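Local coordinates for subtilisin-like protein (Prochloron didemni, PDB 3ZXY), which is probably a subtilisin-like serine endopeptidase, this chain being the protease domain of the longer PatA protein, which is linked to the processing of patellamides, at residues Arg43-His51 and Val79-Arg87; Leu243-Cys251 and Ala264-Leu275. The protein carries 1 engineered substitution. One frame throughout, in Å; residues are numbered along the deposited sequence. Where two conformers were deposited one is given.

Contact 1. Residues Arg43-His51 and Val79-Arg87; sequences RSDGFMSAH and VPIFSDDRR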
# COMPACT_ATOMS: atom_id res chain seq x y z
N ARG A 43 1.13 17.29 11.74
CA ARG A 43 0.64 18.66 11.80
C ARG A 43 -0.66 18.76 11.02
O ARG A 43 -0.77 18.24 9.91
CB ARG A 43 1.66 19.60 11.16
CG ARG A 43 3.02 19.63 11.83
CD ARG A 43 3.94 20.62 11.14
NE ARG A 43 3.35 21.96 11.10
CZ ARG A 43 3.37 22.83 12.11
NH1 ARG A 43 3.96 22.54 13.28
NH2 ARG A 43 2.79 24.02 11.96
N SER A 44 -1.64 19.47 11.58
CA SER A 44 -2.92 19.63 10.90
C SER A 44 -2.81 20.43 9.59
O SER A 44 -3.64 20.26 8.68
CB SER A 44 -3.93 20.28 11.83
OG SER A 44 -3.51 21.59 12.16
N ASP A 45 -1.77 21.26 9.49
CA ASP A 45 -1.53 22.06 8.29
C ASP A 45 -0.50 21.44 7.36
O ASP A 45 -0.05 22.09 6.42
CB ASP A 45 -1.11 23.50 8.69
CG ASP A 45 0.29 23.59 9.31
OD1 ASP A 45 0.97 22.55 9.46
OD2 ASP A 45 0.71 24.72 9.66
N GLY A 46 -0.12 20.20 7.60
CA GLY A 46 0.95 19.57 6.82
C GLY A 46 0.39 18.75 5.67
O GLY A 46 -0.49 17.91 5.87
N PHE A 47 0.93 18.96 4.48
CA PHE A 47 0.49 18.19 3.31
C PHE A 47 0.83 16.72 3.42
O PHE A 47 0.05 15.87 2.98
CB PHE A 47 1.07 18.79 2.04
CG PHE A 47 0.42 20.07 1.66
CD1 PHE A 47 -0.87 20.08 1.14
CD2 PHE A 47 1.06 21.27 1.87
CE1 PHE A 47 -1.51 21.26 0.82
CE2 PHE A 47 0.43 22.45 1.55
CZ PHE A 47 -0.85 22.44 1.03
N MET A 48 1.98 16.40 3.99
CA MET A 48 2.37 15.00 4.12
C MET A 48 1.75 14.36 5.36
O MET A 48 1.43 13.16 5.35
CB MET A 48 3.89 14.84 4.03
CG MET A 48 4.42 15.01 2.61
SD MET A 48 3.71 13.82 1.46
CE MET A 48 2.60 14.92 0.58
N SER A 49 1.52 15.15 6.41
CA SER A 49 0.68 14.69 7.54
C SER A 49 -0.72 14.31 7.04
O SER A 49 -1.28 13.29 7.45
CB SER A 49 0.57 15.77 8.60
OG SER A 49 1.79 15.97 9.30
N ALA A 50 -1.28 15.11 6.13
CA ALA A 50 -2.59 14.78 5.55
C ALA A 50 -2.51 13.48 4.76
O ALA A 50 -3.34 12.58 4.93
CB ALA A 50 -3.07 15.90 4.65
N HIS A 51 -1.49 13.36 3.94
CA HIS A 51 -1.32 12.20 3.08
C HIS A 51 -1.15 10.93 3.90
O HIS A 51 -1.85 9.92 3.69
CB HIS A 51 -0.11 12.47 2.18
CG HIS A 51 -0.04 11.60 0.95
ND1 HIS A 51 0.59 10.42 0.95
CD2 HIS A 51 -0.47 11.82 -0.36
CE1 HIS A 51 0.54 9.88 -0.27
NE2 HIS A 51 -0.11 10.74 -1.09
N VAL A 79 6.35 4.40 9.51
CA VAL A 79 7.74 4.76 9.20
C VAL A 79 7.71 6.03 8.37
O VAL A 79 7.69 5.99 7.13
CB VAL A 79 8.48 3.61 8.45
CG1 VAL A 79 9.96 3.95 8.26
CG2 VAL A 79 8.34 2.30 9.21
N PRO A 80 7.67 7.20 9.04
CA PRO A 80 7.52 8.42 8.25
C PRO A 80 8.78 8.73 7.45
O PRO A 80 9.90 8.79 7.99
CB PRO A 80 7.18 9.49 9.30
CG PRO A 80 6.72 8.73 10.49
CD PRO A 80 7.53 7.47 10.48
N ILE A 81 8.58 8.90 6.14
CA ILE A 81 9.64 9.21 5.21
C ILE A 81 9.33 10.49 4.45
O ILE A 81 10.25 11.21 4.10
CB ILE A 81 9.91 8.06 4.20
CG1 ILE A 81 8.64 7.67 3.44
CG2 ILE A 81 10.44 6.83 4.93
CD1 ILE A 81 8.88 6.84 2.19
N PHE A 82 8.05 10.77 4.21
CA PHE A 82 7.66 12.00 3.51
C PHE A 82 7.57 13.12 4.54
O PHE A 82 7.25 12.88 5.69
CB PHE A 82 6.30 11.88 2.79
CG PHE A 82 6.19 10.73 1.82
CD1 PHE A 82 7.28 10.26 1.09
CD2 PHE A 82 4.93 10.16 1.59
CE1 PHE A 82 7.12 9.20 0.19
CE2 PHE A 82 4.78 9.11 0.70
CZ PHE A 82 5.88 8.62 0.01
N SER A 83 7.86 14.35 4.13
CA SER A 83 7.98 15.45 5.08
C SER A 83 7.04 16.60 4.74
O SER A 83 6.82 16.92 3.58
CB SER A 83 9.42 15.97 5.12
OG SER A 83 9.87 16.40 3.84
N ASP A 84 6.52 17.24 5.78
CA ASP A 84 5.70 18.45 5.59
C ASP A 84 6.50 19.64 5.05
O ASP A 84 5.93 20.52 4.42
CB ASP A 84 4.99 18.83 6.89
CG ASP A 84 3.84 17.89 7.23
OD1 ASP A 84 3.19 17.38 6.30
OD2 ASP A 84 3.56 17.69 8.43
N ASP A 85 7.81 19.66 5.30
CA ASP A 85 8.72 20.62 4.68
C ASP A 85 8.62 20.61 3.15
O ASP A 85 8.32 19.58 2.55
CB ASP A 85 10.16 20.32 5.07
CG ASP A 85 11.14 21.37 4.58
OD1 ASP A 85 11.12 22.49 5.13
OD2 ASP A 85 11.92 21.10 3.64
N ARG A 86 8.89 21.75 2.53
CA ARG A 86 8.83 21.87 1.06
C ARG A 86 9.74 20.90 0.30
O ARG A 86 9.46 20.56 -0.85
CB ARG A 86 9.20 23.30 0.63
CG ARG A 86 10.57 23.74 1.11
CD ARG A 86 11.22 24.85 0.33
NE ARG A 86 12.45 25.27 0.98
CZ ARG A 86 13.69 24.98 0.57
NH1 ARG A 86 13.91 24.25 -0.53
NH2 ARG A 86 14.72 25.44 1.27
N ARG A 87 10.84 20.48 0.91
CA ARG A 87 11.83 19.71 0.17
C ARG A 87 11.29 18.32 -0.16
O ARG A 87 10.61 17.70 0.63
CB ARG A 87 13.13 19.57 0.96
CG ARG A 87 13.91 20.87 1.10
CD ARG A 87 15.15 20.62 1.94
NE ARG A 87 15.92 21.82 2.19
CZ ARG A 87 15.66 22.71 3.16
NH1 ARG A 87 14.61 22.54 3.98
NH2 ARG A 87 16.44 23.77 3.30
O HOH W 1 3.23 20.86 4.54

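Contact 2. Residues Leu243-Cys251 and Ala264-Leu275; sequences LLLQSALPC and AGRLNVSGAFTL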
# COMPACT_ATOMS: atom_id res chain seq x y z
N LEU A 243 -1.33 -14.48 -5.88
CA LEU A 243 -2.78 -14.70 -5.80
C LEU A 243 -3.57 -13.48 -6.27
O LEU A 243 -4.57 -13.62 -6.98
CB LEU A 243 -3.20 -15.07 -4.38
CG LEU A 243 -2.74 -16.43 -3.86
CD1 LEU A 243 -2.85 -16.45 -2.34
CD2 LEU A 243 -3.57 -17.54 -4.48
N LEU A 244 -3.14 -12.30 -5.87
CA LEU A 244 -3.81 -11.07 -6.26
C LEU A 244 -3.69 -10.85 -7.76
O LEU A 244 -4.66 -10.43 -8.42
CB LEU A 244 -3.24 -9.88 -5.47
CG LEU A 244 -3.69 -9.82 -4.01
CD1 LEU A 244 -2.84 -8.85 -3.19
CD2 LEU A 244 -5.17 -9.46 -3.94
N LEU A 245 -2.51 -11.08 -8.32
CA LEU A 245 -2.31 -10.94 -9.75
C LEU A 245 -3.08 -11.99 -10.55
O LEU A 245 -3.68 -11.67 -11.58
CB LEU A 245 -0.81 -10.98 -10.10
CG LEU A 245 0.01 -9.79 -9.62
CD1 LEU A 245 1.48 -10.10 -9.82
CD2 LEU A 245 -0.38 -8.52 -10.37
N GLN A 246 -3.10 -13.24 -10.08
CA GLN A 246 -3.77 -14.30 -10.82
C GLN A 246 -5.28 -14.16 -10.86
O GLN A 246 -5.92 -14.46 -11.87
CB GLN A 246 -3.42 -15.66 -10.24
CG GLN A 246 -4.04 -16.79 -11.03
CD GLN A 246 -3.31 -18.09 -10.91
OE1 GLN A 246 -3.90 -19.11 -10.55
NE2 GLN A 246 -2.03 -18.09 -11.27
N SER A 247 -5.84 -13.69 -9.75
CA SER A 247 -7.28 -13.54 -9.61
C SER A 247 -7.80 -12.22 -10.17
O SER A 247 -9.01 -12.05 -10.31
CB SER A 247 -7.71 -13.70 -8.15
OG SER A 247 -7.12 -12.72 -7.32
N ALA A 248 -6.92 -11.31 -10.57
CA ALA A 248 -7.36 -10.02 -11.09
C ALA A 248 -8.28 -10.21 -12.31
O ALA A 248 -8.07 -11.10 -13.16
CB ALA A 248 -6.16 -9.16 -11.46
N LEU A 249 -9.30 -9.36 -12.41
CA LEU A 249 -10.32 -9.51 -13.44
C LEU A 249 -10.09 -8.61 -14.65
O LEU A 249 -9.71 -7.46 -14.50
CB LEU A 249 -11.68 -9.19 -12.85
CG LEU A 249 -12.18 -10.18 -11.80
CD1 LEU A 249 -13.24 -9.51 -10.93
CD2 LEU A 249 -12.69 -11.43 -12.50
N PRO A 250 -10.35 -9.14 -15.86
CA PRO A 250 -10.34 -8.28 -17.07
C PRO A 250 -11.30 -7.10 -17.02
O PRO A 250 -12.27 -7.10 -16.26
CB PRO A 250 -10.79 -9.24 -18.18
CG PRO A 250 -10.49 -10.60 -17.67
CD PRO A 250 -10.58 -10.55 -16.18
N CYS A 251 -11.01 -6.08 -17.83
CA CYS A 251 -11.86 -4.89 -17.91
C CYS A 251 -12.89 -5.05 -19.02
O CYS A 251 -12.64 -5.72 -20.02
CB CYS A 251 -11.00 -3.65 -18.16
SG CYS A 251 -10.00 -3.17 -16.74
N ALA A 264 -2.64 -5.75 -15.06
CA ALA A 264 -2.89 -7.19 -15.01
C ALA A 264 -4.36 -7.49 -14.76
O ALA A 264 -4.78 -8.66 -14.89
CB ALA A 264 -2.03 -7.84 -13.94
N GLY A 265 -5.13 -6.48 -14.38
CA GLY A 265 -6.54 -6.62 -14.10
C GLY A 265 -7.01 -5.85 -12.89
O GLY A 265 -6.24 -5.16 -12.21
N ARG A 266 -8.30 -5.97 -12.61
CA ARG A 266 -8.93 -5.34 -11.48
C ARG A 266 -8.87 -6.20 -10.22
O ARG A 266 -9.11 -7.42 -10.29
CB ARG A 266 -10.39 -5.10 -11.81
CG ARG A 266 -10.59 -4.16 -12.98
CD ARG A 266 -12.06 -4.02 -13.24
NE ARG A 266 -12.60 -5.18 -13.94
CZ ARG A 266 -13.70 -5.86 -13.60
NH1 ARG A 266 -14.42 -5.55 -12.52
NH2 ARG A 266 -14.09 -6.88 -14.36
N LEU A 267 -8.60 -5.57 -9.08
CA LEU A 267 -8.59 -6.24 -7.79
C LEU A 267 -9.86 -7.06 -7.61
O LEU A 267 -10.97 -6.58 -7.80
CB LEU A 267 -8.50 -5.21 -6.67
CG LEU A 267 -8.57 -5.71 -5.24
CD1 LEU A 267 -7.38 -6.59 -4.91
CD2 LEU A 267 -8.65 -4.47 -4.33
N ASN A 268 -9.66 -8.33 -7.23
CA ASN A 268 -10.76 -9.29 -7.10
C ASN A 268 -10.58 -10.02 -5.78
O ASN A 268 -9.96 -11.08 -5.73
CB ASN A 268 -10.71 -10.26 -8.29
CG ASN A 268 -11.76 -11.34 -8.21
OD1 ASN A 268 -12.71 -11.24 -7.41
ND2 ASN A 268 -11.63 -12.37 -9.04
N VAL A 269 -11.14 -9.45 -4.71
CA VAL A 269 -10.87 -9.93 -3.37
C VAL A 269 -11.49 -11.31 -3.17
O VAL A 269 -10.81 -12.21 -2.67
CB VAL A 269 -11.36 -8.96 -2.29
CG1 VAL A 269 -10.98 -9.49 -0.91
CG2 VAL A 269 -10.72 -7.59 -2.48
N SER A 270 -12.73 -11.49 -3.61
CA SER A 270 -13.37 -12.82 -3.47
C SER A 270 -12.61 -13.88 -4.25
O SER A 270 -12.37 -14.98 -3.74
CB SER A 270 -14.85 -12.77 -3.88
OG SER A 270 -15.01 -12.32 -5.19
N GLY A 271 -12.17 -13.56 -5.46
CA GLY A 271 -11.38 -14.48 -6.25
C GLY A 271 -10.06 -14.87 -5.61
O GLY A 271 -9.63 -16.03 -5.67
N ALA A 272 -9.38 -13.88 -5.04
CA ALA A 272 -8.11 -14.12 -4.39
C ALA A 272 -8.30 -15.08 -3.21
O ALA A 272 -7.52 -16.00 -3.03
CB ALA A 272 -7.49 -12.80 -3.92
N PHE A 273 -9.35 -14.85 -2.42
CA PHE A 273 -9.61 -15.72 -1.28
C PHE A 273 -9.97 -17.12 -1.76
O PHE A 273 -9.52 -18.10 -1.19
CB PHE A 273 -10.70 -15.15 -0.39
CG PHE A 273 -10.15 -14.26 0.69
CD1 PHE A 273 -9.94 -12.91 0.46
CD2 PHE A 273 -9.87 -14.77 1.95
CE1 PHE A 273 -9.44 -12.09 1.47
CE2 PHE A 273 -9.38 -13.96 2.95
CZ PHE A 273 -9.16 -12.63 2.70
N THR A 274 -10.79 -17.23 -2.80
CA THR A 274 -11.18 -18.56 -3.31
C THR A 274 -9.95 -19.36 -3.76
O THR A 274 -9.86 -20.56 -3.52
CB THR A 274 -12.20 -18.41 -4.45
OG1 THR A 274 -13.40 -17.85 -3.90
CG2 THR A 274 -12.53 -19.78 -5.11
N LEU A 275 -9.02 -18.69 -4.42
CA LEU A 275 -7.80 -19.35 -4.89
C LEU A 275 -6.93 -19.78 -3.72
O LEU A 275 -6.41 -20.88 -3.71
CB LEU A 275 -6.95 -18.47 -5.82
CG LEU A 275 -7.28 -18.49 -7.30
CD1 LEU A 275 -6.25 -17.63 -8.02
CD2 LEU A 275 -7.32 -19.91 -7.85
O HOH W 2 -7.22 -9.86 -7.31
O HOH W 3 -6.34 -10.86 -15.28

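Contact 1. Residues Arg43-His51 and Val79-Arg87
R43 CB, CG and CD pass close to D84 OD2, R43 CB at 3.8 Å. The R43 guanidinium goes instead to D45, gripping it through NE and NH2, one oxygen each. R43 to G46 form a type I turn, and G46 is the N-cap residue of helix 47-60. G46 CA lies only 3.2 Å from D84 OD1, and a side chain on G46 would collide with D84. A water joins F47 N to D84 O. M48 N makes a weak bond to D84 OD1. M48 CG stands beside its own backbone N (chi1 -74°), and a second bend at chi2 brings M48 SD to 3.5 Å from F82 CB, an apolar contact. M48 SD stands obliquely 4.8 Å from the F82 ring centroid, a Met-aromatic contact. S49 N makes a straighter bond to D84 OD1, on its syn side (2.8 Å, N-H...O 159°). S49 OG gives its proton to D84 OD2 at 2.6 Å, on the syn lone pair, and accepts R43 N at 2.9 Å. The carboxylate sits at the start of the helix, which would probably stabilise its negative charge. H51, predicted to belong to the catalytic triad, has ND1 4.4 Å from F82 CE2 and bonds D16 through ND1. Helix 47-60 begins against the loop leaving strand 75-80. That strand and loop bond strand 11-16 at I14 and D16, and helix 91-103 packs on V79 and I81.

Contact 2. Residues Leu243-Cys251 and Ala264-Leu275
R266 turns the edge of its guanidinium to P250. Two nitrogens meet one oxygen: R266 NE is 3.0 Å and NH2 2.6 Å from P250 O, which lies in the guanidinium plane. NH2 comes almost straight on to the carbonyl, whereas NE stands above the carbonyl plane. The bend at chi3 (-77°) turns the group this way. L249 CB lies over one guanidinium face, and C251 SG, in a disulfide with C262, is 3.9 Å from R266 CG. An alanine in place of R266 would remove both donors to P250 O and is likely to leave L249 and C251 without much of their packing partner. The backbones of L249 and R266 form a single antiparallel hydrogen-bonded bridge. The backbones of G265 and L267 also bond L189, which ties the segment to strand 187-191 at the edge of the parallel sheet of the subtilase fold. N268 crosses L249 obliquely. N268 ND2 donates to S247 O at 2.9 Å, with the oxygen in the amide plane, while OD1 takes G271 N and caps helix 269-275. The axes of the short segments 243-247 and 269-275 approach to 8.4 Å, their N-to-C directions 117° apart. S247 OG turns back to donate to L243 O, and A272 CB lies 3.4 Å from S247 OG. L244 and L267 lie abreast, L244 CD2 3.7 Å from L267 CD1. L243 and L275 run antiparallel past one another.

Overall arrangement
Contacts 1 and 2 do not touch. Their centres are 33 Å apart and their nearest atoms about 18 Å. They lie on opposite sides of the chain's centre, about 17 Å and 16 Å from it, and follow one another along the chain. Contact 1 belongs to the active-site side. The nearest side-chain atoms of H51 and D16, and of H51 and A211, are about 3 Å apart; these are the predicted charge-relay positions, and A211 is the engineered residue. Contact 2 is away from this site. Helix 210-230 joins the two regions: it carries A211 near its start, and further along L224 meets L244 and F273. Strand 75-80, whose end lies in contact 1, and strand 187-191, which borders contact 2, belong to one parallel sheet.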